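Local structure of CptN Toxin (4RMO) at residues A[9-14]-A[26-31]; A[30-35]-A[47-52]; A[89-94]-A[142-147]. The protein is the toxin of a type III toxin-antitoxin system linked to bacteriophage resistance, held in complex with its pseudoknot RNA antitoxin and probably acting as an endoribonuclease. All coordinates share one frame; numbering follows the deposited sequence.

Interaction 1 (A[9-14]-A[26-31]). With nucleotides of chain F; nucleotides of chain B.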
# COMPACT_ATOMS: atom_id res chain seq x y z
N ILE A 9 -18.25 27.65 -0.72
CA ILE A 9 -19.49 27.42 -1.43
C ILE A 9 -20.36 28.66 -1.28
O ILE A 9 -20.41 29.26 -0.23
CB ILE A 9 -20.23 26.22 -0.85
CG1 ILE A 9 -19.41 24.94 -1.07
CG2 ILE A 9 -21.59 26.05 -1.47
CD1 ILE A 9 -20.01 23.72 -0.42
N LYS A 10 -21.01 29.03 -2.36
CA LYS A 10 -21.88 30.21 -2.39
C LYS A 10 -23.02 30.06 -1.47
O LYS A 10 -23.61 28.96 -1.38
CB LYS A 10 -22.45 30.39 -3.78
CG LYS A 10 -21.42 30.78 -4.83
CD LYS A 10 -22.10 31.01 -6.19
CE LYS A 10 -21.02 31.29 -7.23
NZ LYS A 10 -21.46 31.27 -8.64
N ASP A 11 -23.37 31.14 -0.81
CA ASP A 11 -24.56 31.10 0.07
C ASP A 11 -25.81 30.73 -0.69
O ASP A 11 -26.76 30.12 -0.15
CB ASP A 11 -24.73 32.44 0.83
CG ASP A 11 -23.79 32.55 2.04
OD1 ASP A 11 -23.28 31.50 2.55
OD2 ASP A 11 -23.49 33.69 2.46
N ARG A 12 -25.82 31.08 -1.97
CA ARG A 12 -26.95 30.75 -2.85
C ARG A 12 -27.30 29.27 -2.78
O ARG A 12 -28.47 28.90 -2.90
CB ARG A 12 -26.57 31.14 -4.27
CG ARG A 12 -27.71 31.32 -5.21
CD ARG A 12 -27.22 31.14 -6.65
NE ARG A 12 -28.38 30.88 -7.53
CZ ARG A 12 -28.40 30.17 -8.66
NH1 ARG A 12 -27.29 29.69 -9.24
NH2 ARG A 12 -29.57 29.99 -9.27
N PHE A 13 -26.29 28.41 -2.69
CA PHE A 13 -26.53 26.97 -2.58
C PHE A 13 -27.43 26.69 -1.38
O PHE A 13 -28.44 25.99 -1.50
CB PHE A 13 -25.24 26.18 -2.46
CG PHE A 13 -25.46 24.70 -2.23
CD1 PHE A 13 -25.79 23.87 -3.26
CD2 PHE A 13 -25.33 24.16 -0.94
CE1 PHE A 13 -25.96 22.51 -3.04
CE2 PHE A 13 -25.51 22.81 -0.72
CZ PHE A 13 -25.84 21.98 -1.76
N PHE A 14 -27.09 27.27 -0.25
CA PHE A 14 -27.80 26.98 0.96
C PHE A 14 -29.21 27.59 0.99
O PHE A 14 -30.14 26.95 1.51
CB PHE A 14 -26.94 27.40 2.15
CG PHE A 14 -25.65 26.59 2.24
CD1 PHE A 14 -25.64 25.37 2.90
CD2 PHE A 14 -24.51 26.99 1.58
CE1 PHE A 14 -24.47 24.63 2.95
CE2 PHE A 14 -23.34 26.24 1.61
CZ PHE A 14 -23.32 25.07 2.31
N LYS A 26 -21.84 29.73 7.34
CA LYS A 26 -21.21 30.88 7.96
C LYS A 26 -20.80 31.94 6.91
O LYS A 26 -19.67 32.49 6.92
CB LYS A 26 -20.01 30.45 8.78
CG LYS A 26 -20.37 29.39 9.80
CD LYS A 26 -21.44 29.86 10.78
CE LYS A 26 -21.52 28.94 12.00
NZ LYS A 26 -22.76 29.18 12.77
N LYS A 27 -21.75 32.28 6.06
CA LYS A 27 -21.59 33.47 5.16
C LYS A 27 -20.34 33.34 4.35
O LYS A 27 -19.52 34.26 4.30
CB LYS A 27 -21.59 34.72 5.99
CG LYS A 27 -22.85 34.80 6.83
CD LYS A 27 -22.79 35.94 7.81
CE LYS A 27 -24.19 36.26 8.46
NZ LYS A 27 -25.48 36.14 7.70
N GLN A 28 -20.20 32.15 3.74
CA GLN A 28 -19.06 31.87 2.87
C GLN A 28 -17.70 31.82 3.56
O GLN A 28 -16.69 32.18 3.00
CB GLN A 28 -19.09 32.81 1.65
CG GLN A 28 -20.36 32.58 0.85
CD GLN A 28 -20.68 33.59 -0.27
OE1 GLN A 28 -21.65 33.38 -1.04
NE2 GLN A 28 -19.84 34.63 -0.42
N ASN A 29 -17.70 31.32 4.81
CA ASN A 29 -16.46 31.11 5.52
C ASN A 29 -16.14 29.65 5.93
O ASN A 29 -15.03 29.39 6.40
CB ASN A 29 -16.45 31.99 6.78
CG ASN A 29 -16.39 33.48 6.47
OD1 ASN A 29 -17.40 34.17 6.48
ND2 ASN A 29 -15.24 33.93 6.10
N ARG A 30 -17.07 28.72 5.80
CA ARG A 30 -16.78 27.35 6.16
C ARG A 30 -16.08 26.64 5.00
O ARG A 30 -16.65 26.49 3.92
CB ARG A 30 -18.04 26.55 6.49
CG ARG A 30 -17.66 25.17 7.09
CD ARG A 30 -18.82 24.23 7.32
NE ARG A 30 -19.72 24.81 8.27
CZ ARG A 30 -19.59 24.76 9.59
NH1 ARG A 30 -18.57 24.15 10.17
NH2 ARG A 30 -20.53 25.32 10.33
N PRO A 31 -14.85 26.15 5.23
CA PRO A 31 -14.23 25.36 4.18
C PRO A 31 -14.96 24.05 3.96
O PRO A 31 -15.38 23.41 4.92
CB PRO A 31 -12.80 25.12 4.72
CG PRO A 31 -12.91 25.21 6.18
CD PRO A 31 -14.00 26.22 6.44
P G F 44 -7.98 32.07 9.47
OP1 G F 44 -7.78 31.96 10.94
OP2 G F 44 -7.35 31.12 8.51
O5' G F 44 -9.53 32.01 9.18
C5' G F 44 -10.44 32.94 9.79
C4' G F 44 -11.79 32.84 9.10
O4' G F 44 -11.65 33.27 7.70
C3' G F 44 -12.36 31.43 9.04
O3' G F 44 -13.77 31.43 9.15
C2' G F 44 -12.01 31.01 7.63
O2' G F 44 -12.67 29.88 7.09
C1' G F 44 -12.31 32.32 6.90
N9 G F 44 -11.86 32.34 5.51
C8 G F 44 -12.69 32.56 4.44
N7 G F 44 -12.12 32.32 3.29
C5 G F 44 -10.83 31.94 3.61
C6 G F 44 -9.77 31.50 2.77
O6 G F 44 -9.76 31.40 1.54
N1 G F 44 -8.66 31.10 3.52
C2 G F 44 -8.59 31.12 4.89
N2 G F 44 -7.42 30.74 5.43
N3 G F 44 -9.58 31.51 5.68
C4 G F 44 -10.68 31.87 4.98
O5' A B 1 -20.91 24.71 13.03
C5' A B 1 -20.62 25.73 14.04
C4' A B 1 -21.82 26.06 14.90
O4' A B 1 -22.86 26.68 14.10
C3' A B 1 -22.53 24.88 15.57
O3' A B 1 -21.86 24.53 16.76
C2' A B 1 -23.91 25.46 15.82
O2' A B 1 -23.92 26.33 16.92
C1' A B 1 -24.14 26.25 14.54
N9 A B 1 -24.75 25.49 13.47
C8 A B 1 -24.17 25.06 12.30
N7 A B 1 -24.99 24.41 11.50
C5 A B 1 -26.20 24.44 12.17
C6 A B 1 -27.46 23.91 11.87
N6 A B 1 -27.73 23.24 10.75
N1 A B 1 -28.46 24.11 12.76
C2 A B 1 -28.18 24.78 13.89
N3 A B 1 -27.03 25.31 14.30
C4 A B 1 -26.07 25.10 13.39
O HOH W 1 -18.40 27.72 2.20
O HOH W 2 -24.45 31.44 5.83

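Interaction 2 (A[30-35]-A[47-52]). With nucleotides of chain B.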
# COMPACT_ATOMS: atom_id res chain seq x y z
N ARG A 30 -17.07 28.72 5.80
CA ARG A 30 -16.78 27.35 6.16
C ARG A 30 -16.08 26.64 5.00
O ARG A 30 -16.65 26.49 3.92
CB ARG A 30 -18.04 26.55 6.49
CG ARG A 30 -17.66 25.17 7.09
CD ARG A 30 -18.82 24.23 7.32
NE ARG A 30 -19.72 24.81 8.27
CZ ARG A 30 -19.59 24.76 9.59
NH1 ARG A 30 -18.57 24.15 10.17
NH2 ARG A 30 -20.53 25.32 10.33
N PRO A 31 -14.85 26.15 5.23
CA PRO A 31 -14.23 25.36 4.18
C PRO A 31 -14.96 24.05 3.96
O PRO A 31 -15.38 23.41 4.92
CB PRO A 31 -12.80 25.12 4.72
CG PRO A 31 -12.91 25.21 6.18
CD PRO A 31 -14.00 26.22 6.44
N HIS A 32 -15.06 23.63 2.70
CA HIS A 32 -15.64 22.35 2.35
C HIS A 32 -14.66 21.58 1.51
O HIS A 32 -13.97 22.14 0.64
CB HIS A 32 -16.93 22.53 1.54
CG HIS A 32 -18.12 22.94 2.33
ND1 HIS A 32 -18.34 24.25 2.72
CD2 HIS A 32 -19.16 22.23 2.82
CE1 HIS A 32 -19.45 24.32 3.42
NE2 HIS A 32 -19.97 23.11 3.49
N TYR A 33 -14.63 20.26 1.69
CA TYR A 33 -13.69 19.41 0.99
C TYR A 33 -14.37 18.69 -0.16
O TYR A 33 -15.39 18.03 0.01
CB TYR A 33 -13.16 18.36 2.00
CG TYR A 33 -12.20 17.30 1.45
CD1 TYR A 33 -10.92 17.65 1.12
CD2 TYR A 33 -12.57 15.97 1.32
CE1 TYR A 33 -10.02 16.72 0.65
CE2 TYR A 33 -11.68 15.01 0.90
CZ TYR A 33 -10.40 15.40 0.54
OH TYR A 33 -9.49 14.49 0.06
N TYR A 34 -13.76 18.74 -1.33
CA TYR A 34 -14.26 18.04 -2.49
C TYR A 34 -13.72 16.61 -2.50
O TYR A 34 -12.55 16.39 -2.82
CB TYR A 34 -13.84 18.75 -3.77
CG TYR A 34 -14.10 17.94 -5.04
CD1 TYR A 34 -15.20 17.11 -5.16
CD2 TYR A 34 -13.24 18.03 -6.12
CE1 TYR A 34 -15.43 16.37 -6.32
CE2 TYR A 34 -13.46 17.32 -7.29
CZ TYR A 34 -14.55 16.47 -7.38
OH TYR A 34 -14.77 15.74 -8.54
N CYS A 35 -14.57 15.65 -2.19
CA CYS A 35 -14.19 14.26 -2.06
C CYS A 35 -14.15 13.43 -3.36
O CYS A 35 -13.12 12.84 -3.68
CB CYS A 35 -15.14 13.62 -1.08
SG CYS A 35 -14.39 12.12 -0.52
N MSE A 47 -19.28 16.76 -1.43
CA MSE A 47 -18.50 17.64 -0.57
C MSE A 47 -18.65 17.23 0.85
O MSE A 47 -19.67 16.72 1.26
CB MSE A 47 -19.02 19.06 -0.61
CG MSE A 47 -19.29 19.56 -2.00
SE MSE A 47 -17.58 19.76 -2.97
CE MSE A 47 -16.62 21.12 -1.92
N ILE A 48 -17.64 17.54 1.65
CA ILE A 48 -17.66 17.31 3.09
C ILE A 48 -17.34 18.60 3.83
O ILE A 48 -16.29 19.22 3.64
CB ILE A 48 -16.61 16.25 3.47
CG1 ILE A 48 -16.88 14.96 2.67
CG2 ILE A 48 -16.64 15.96 4.96
CD1 ILE A 48 -15.79 13.92 2.84
N PRO A 49 -18.23 19.01 4.73
CA PRO A 49 -17.98 20.20 5.47
C PRO A 49 -16.96 19.97 6.60
O PRO A 49 -16.98 18.92 7.18
CB PRO A 49 -19.36 20.51 6.10
CG PRO A 49 -20.01 19.20 6.26
CD PRO A 49 -19.52 18.38 5.08
N LEU A 50 -16.16 20.98 6.94
CA LEU A 50 -15.27 20.91 8.07
C LEU A 50 -15.70 21.74 9.26
O LEU A 50 -16.39 22.75 9.11
CB LEU A 50 -13.87 21.38 7.70
CG LEU A 50 -13.14 20.81 6.49
CD1 LEU A 50 -11.63 21.08 6.65
CD2 LEU A 50 -13.38 19.35 6.22
N SER A 51 -15.26 21.31 10.44
CA SER A 51 -15.41 22.06 11.64
C SER A 51 -14.07 22.03 12.41
O SER A 51 -13.36 21.03 12.41
CB SER A 51 -16.51 21.48 12.46
OG SER A 51 -16.52 22.02 13.80
N SER A 52 -13.75 23.10 13.12
CA SER A 52 -12.59 23.10 14.02
C SER A 52 -12.93 22.81 15.47
O SER A 52 -12.12 23.06 16.35
CB SER A 52 -11.81 24.42 13.89
OG SER A 52 -12.64 25.51 14.17
O5' A B 1 -20.91 24.71 13.03
C5' A B 1 -20.62 25.73 14.04
C4' A B 1 -21.82 26.06 14.90
O4' A B 1 -22.86 26.68 14.10
C3' A B 1 -22.53 24.88 15.57
O3' A B 1 -21.86 24.53 16.76
C2' A B 1 -23.91 25.46 15.82
O2' A B 1 -23.92 26.33 16.92
C1' A B 1 -24.14 26.25 14.54
N9 A B 1 -24.75 25.49 13.47
C8 A B 1 -24.17 25.06 12.30
N7 A B 1 -24.99 24.41 11.50
C5 A B 1 -26.20 24.44 12.17
C6 A B 1 -27.46 23.91 11.87
N6 A B 1 -27.73 23.24 10.75
N1 A B 1 -28.46 24.11 12.76
C2 A B 1 -28.18 24.78 13.89
N3 A B 1 -27.03 25.31 14.30
C4 A B 1 -26.07 25.10 13.39

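Interaction 3 (A[89-94]-A[142-147]). With nucleotides of chain B.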
# COMPACT_ATOMS: atom_id res chain seq x y z
N ILE A 89 -18.08 13.81 7.77
CA ILE A 89 -18.43 12.99 6.65
C ILE A 89 -19.93 12.64 6.75
O ILE A 89 -20.62 12.52 5.74
CB ILE A 89 -17.55 11.71 6.63
CG1 ILE A 89 -16.07 12.14 6.66
CG2 ILE A 89 -17.86 10.88 5.42
CD1 ILE A 89 -15.07 11.00 6.52
N GLN A 90 -20.40 12.46 7.99
CA GLN A 90 -21.82 12.32 8.29
C GLN A 90 -22.71 13.29 7.51
O GLN A 90 -23.82 12.94 7.14
CB GLN A 90 -22.05 12.54 9.79
CG GLN A 90 -21.52 13.87 10.30
CD GLN A 90 -21.70 14.04 11.77
OE1 GLN A 90 -21.66 13.08 12.54
NE2 GLN A 90 -21.83 15.30 12.21
N ASP A 91 -22.20 14.49 7.25
CA ASP A 91 -23.01 15.58 6.72
C ASP A 91 -22.63 15.91 5.31
O ASP A 91 -22.84 17.03 4.82
CB ASP A 91 -22.87 16.80 7.60
CG ASP A 91 -23.49 16.60 8.95
OD1 ASP A 91 -24.56 16.00 9.03
OD2 ASP A 91 -22.93 17.11 9.95
N MSE A 92 -22.05 14.95 4.63
CA MSE A 92 -21.64 15.18 3.25
C MSE A 92 -22.84 15.37 2.36
O MSE A 92 -23.94 14.88 2.67
CB MSE A 92 -20.84 13.99 2.75
CG MSE A 92 -21.72 12.74 2.67
SE MSE A 92 -20.59 11.17 2.28
CE MSE A 92 -20.03 11.58 0.46
N PHE A 93 -22.63 16.01 1.21
CA PHE A 93 -23.75 16.36 0.36
C PHE A 93 -23.30 16.69 -1.03
O PHE A 93 -22.12 16.93 -1.26
CB PHE A 93 -24.47 17.60 0.94
CG PHE A 93 -23.58 18.83 0.99
CD1 PHE A 93 -23.47 19.67 -0.10
CD2 PHE A 93 -22.87 19.12 2.12
CE1 PHE A 93 -22.69 20.80 -0.05
CE2 PHE A 93 -22.06 20.24 2.18
CZ PHE A 93 -21.96 21.08 1.08
N PRO A 94 -24.23 16.68 -1.98
CA PRO A 94 -23.85 16.91 -3.36
C PRO A 94 -24.02 18.31 -3.83
O PRO A 94 -24.81 19.05 -3.28
CB PRO A 94 -24.81 16.03 -4.12
CG PRO A 94 -26.05 16.04 -3.29
CD PRO A 94 -25.62 16.23 -1.86
N THR A 142 -30.94 14.51 12.87
CA THR A 142 -30.98 15.78 12.16
C THR A 142 -30.06 15.65 11.00
O THR A 142 -29.05 16.32 10.87
CB THR A 142 -30.51 16.92 13.07
OG1 THR A 142 -29.35 16.51 13.80
CG2 THR A 142 -31.64 17.26 14.06
N GLN A 143 -30.47 14.83 10.10
CA GLN A 143 -29.67 14.50 8.99
C GLN A 143 -30.13 15.23 7.71
O GLN A 143 -31.30 15.22 7.40
CB GLN A 143 -29.80 13.03 8.83
CG GLN A 143 -28.84 12.47 7.88
CD GLN A 143 -28.17 11.29 8.50
OE1 GLN A 143 -28.55 10.17 8.18
NE2 GLN A 143 -27.21 11.52 9.38
N PRO A 144 -29.21 15.85 6.97
CA PRO A 144 -29.62 16.53 5.73
C PRO A 144 -30.27 15.60 4.76
O PRO A 144 -29.85 14.44 4.65
CB PRO A 144 -28.32 17.03 5.12
CG PRO A 144 -27.25 16.65 6.01
CD PRO A 144 -27.80 16.03 7.26
N ASP A 145 -31.21 16.13 3.97
CA ASP A 145 -31.92 15.37 2.94
C ASP A 145 -31.18 15.46 1.64
O ASP A 145 -31.51 16.24 0.74
CB ASP A 145 -33.35 15.88 2.81
CG ASP A 145 -34.23 14.99 1.93
OD1 ASP A 145 -33.74 14.09 1.22
OD2 ASP A 145 -35.42 15.27 1.93
N ILE A 146 -30.13 14.67 1.56
CA ILE A 146 -29.25 14.71 0.39
C ILE A 146 -29.92 14.13 -0.88
O ILE A 146 -29.59 14.56 -2.00
CB ILE A 146 -27.90 14.02 0.64
CG1 ILE A 146 -28.08 12.58 1.11
CG2 ILE A 146 -27.12 14.81 1.68
CD1 ILE A 146 -26.78 11.78 1.08
N GLN A 147 -30.87 13.22 -0.70
CA GLN A 147 -31.66 12.74 -1.85
C GLN A 147 -32.40 13.91 -2.54
O GLN A 147 -32.35 14.09 -3.76
CB GLN A 147 -32.64 11.64 -1.41
CG GLN A 147 -33.35 10.91 -2.55
CD GLN A 147 -32.38 10.28 -3.57
OE1 GLN A 147 -31.22 9.93 -3.25
NE2 GLN A 147 -32.87 10.10 -4.81
P G B 3 -25.38 19.64 20.23
OP1 G B 3 -25.50 19.43 21.66
OP2 G B 3 -24.02 19.58 19.60
O5' G B 3 -26.23 18.61 19.37
C5' G B 3 -27.64 18.47 19.56
C4' G B 3 -28.24 17.73 18.38
O4' G B 3 -28.00 18.51 17.18
C3' G B 3 -27.64 16.37 18.08
O3' G B 3 -28.29 15.32 18.80
C2' G B 3 -27.93 16.23 16.59
O2' G B 3 -29.24 15.78 16.32
C1' G B 3 -27.71 17.66 16.10
N9 G B 3 -26.34 17.90 15.67
C8 G B 3 -25.30 18.34 16.44
N7 G B 3 -24.17 18.40 15.79
C5 G B 3 -24.49 17.99 14.51
C6 G B 3 -23.67 17.86 13.37
O6 G B 3 -22.48 18.13 13.24
N1 G B 3 -24.40 17.40 12.27
C2 G B 3 -25.73 17.08 12.28
N2 G B 3 -26.24 16.63 11.13
N3 G B 3 -26.50 17.20 13.35
C4 G B 3 -25.82 17.67 14.42
P U B 4 -27.58 14.60 20.05
OP1 U B 4 -28.68 14.28 20.98
OP2 U B 4 -26.41 15.40 20.48
O5' U B 4 -26.95 13.28 19.40
C5' U B 4 -27.80 12.32 18.74
C4' U B 4 -26.95 11.19 18.21
O4' U B 4 -26.19 11.67 17.05
C3' U B 4 -25.90 10.62 19.17
O3' U B 4 -25.56 9.28 18.82
C2' U B 4 -24.66 11.42 18.81
O2' U B 4 -23.42 10.84 19.16
C1' U B 4 -24.81 11.49 17.29
N1 U B 4 -24.09 12.59 16.66
C2 U B 4 -23.28 12.31 15.59
O2 U B 4 -23.15 11.19 15.14
N3 U B 4 -22.63 13.39 15.05
C4 U B 4 -22.71 14.70 15.48
O4 U B 4 -22.11 15.58 14.87
C5 U B 4 -23.58 14.91 16.60
C6 U B 4 -24.23 13.88 17.13

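Interaction 1 (A[9-14]-A[26-31])
Asp11 and Gln28 face each other across this contact, their side chains crossing at a slant with carboxylate and amide planes 36° apart. The amide oxygen of Gln28 takes the backbone N-H of Asp11: Gln28 OE1 to Asp11 N is 2.8 Å and the bond is nearly straight (172°). The N-H lies in the carbonyl plane and meets a lone pair of OE1. The Gln28 chain is extended beyond CG, which carries its amide across to the start of helix 11-17. On the way Gln28 CG passes 3.5 Å from Ile9 O. The Asp11 carboxylate lies against the loop backbone in return. Its OD2 is 3.3 Å from Lys27 CA.

Two waters bridge the segments. One accepts from Ile9 N and donates to Arg30 O. The other accepts from Lys27 N and reaches Asp11 OD1 by a weak bond. The far side of the loop holds RNA. Lys26 NZ donates to O4' of A1 of chain B, and Asn29 O accepts from O2' of G44 of chain F. The contact is thus polar and partly hydrated. One direct bond and two water bridges join residues 9-11 to a loop whose bonds to RNA sugar oxygens do not by themselves distinguish bases.

Interaction 2 (A[30-35]-A[47-52])
Tyr33 and Ile48 form the hydrogen-bonded pair at the middle of this contact. Tyr33 N donates to Ile48 O at 2.8 Å, and Ile48 N returns a bond of the same length to Tyr33 O. Leu50 N to Pro31 O adds a longer bond of 3.3 Å. A side chain supplies the fourth: Arg30 NH1 donates to Leu50 O at 2.8 Å, with the oxygen in the guanidinium plane. A bend at chi3 (-62°) turns the guanidinium so that NH1 meets this oxygen. Its NH2 donates to O5' of A1 of chain B and its NE to Gly24 O, so all three nitrogens are engaged. Tyr33 OH hydrogen-bonds Glu123 of helix 116-134.

These bonds join strands 32-37 and 44-51 into an antiparallel beta hairpin in the core of the sheet. The short segments run at 151° to each other. His32 with Pro49 and Tyr34 with Met47 are the non-hydrogen-bonded pairs.

The apolar contacts divide between two faces. On one, the Tyr33 ring and Ile48 lie side by side, pointing the same way, with Ile48 CD1 at the ring edge. On the other, His32 CD2 sits 3.7 Å from Pro49 CB. Selenomethionine Met47 curls back through chi2 and chi3, bringing its CE to 3.7 Å from His32 CB. Its SE makes an oblique Met-aromatic contact with Tyr34, 5.2 Å from the ring centroid.

Interaction 3 (A[89-94]-A[142-147])
Ile146 packs against Met92, Phe93 and Pro94 in the close part of this contact. Its CG2 branch does most of the touching: it lies 3.3 Å from Met92 O and 3.9 Å from Phe93 CB. With chi1 at 56°, CG1 stands between the backbone N and the carbonyl carbon, and CG2 is the branch that meets 92-94. The Pro94 ring crosses the Ile146 side chain at about a right angle, with Pro94 CD 4.0 Å from Ile146 CB. Leu130 of helix 116-134 also touches Ile146. Asp145, just before, is the N-cap of helix 146-153.

Toward the RNA the two segments draw apart. There Pro144 CD still lies 3.7 Å from Asp91 OD1, but a base enters beyond it. G3 of chain B gives N1 to Asp91 OD2 at 2.8 Å and N2 to Asp91 OD1, so the carboxylate grips the Watson-Crick edge with both oxygens. The same N2 also donates to Thr142 O of the other segment. Thr142 OG1 bonds O2' of G3 of chain B at 2.6 Å. Gln90 pairs with the next base through its amide: N3 of U4 of chain B donates to Gln90 OE1, and Gln90 NE2 to its O4. Gln90 NE2 also reaches Asp91 OD2 at 3.1 Å, from above the carboxylate plane, and probably helps place it. This pattern is consistent with a base-specific RNA-binding pocket, the guanine bonded by both segments.

How the interactions relate
From the N terminus, strand 6-9 leads into helix 11-17. Interaction 1 then closes a short loop, fastening the start of that helix to the segment before strand 32-37. Interaction 2 begins where it ends, sharing Arg30 and Pro31, and closes the hairpin of strands 32-37 and 44-51. Interaction 3 comes later in series and spans the longest loop, bringing the segment before helix 146-153 back to strand 93-96. None of the loops crosses another. Strands 44-51 and 93-96 are sheet neighbours, so interactions 2 and 3 meet directly. Ile9, Phe13, His32 and Phe93 form a mostly aromatic cluster linking all three. RNA is bonded at loop 26-31, including shared Arg30, and at residues 90, 91 and 142.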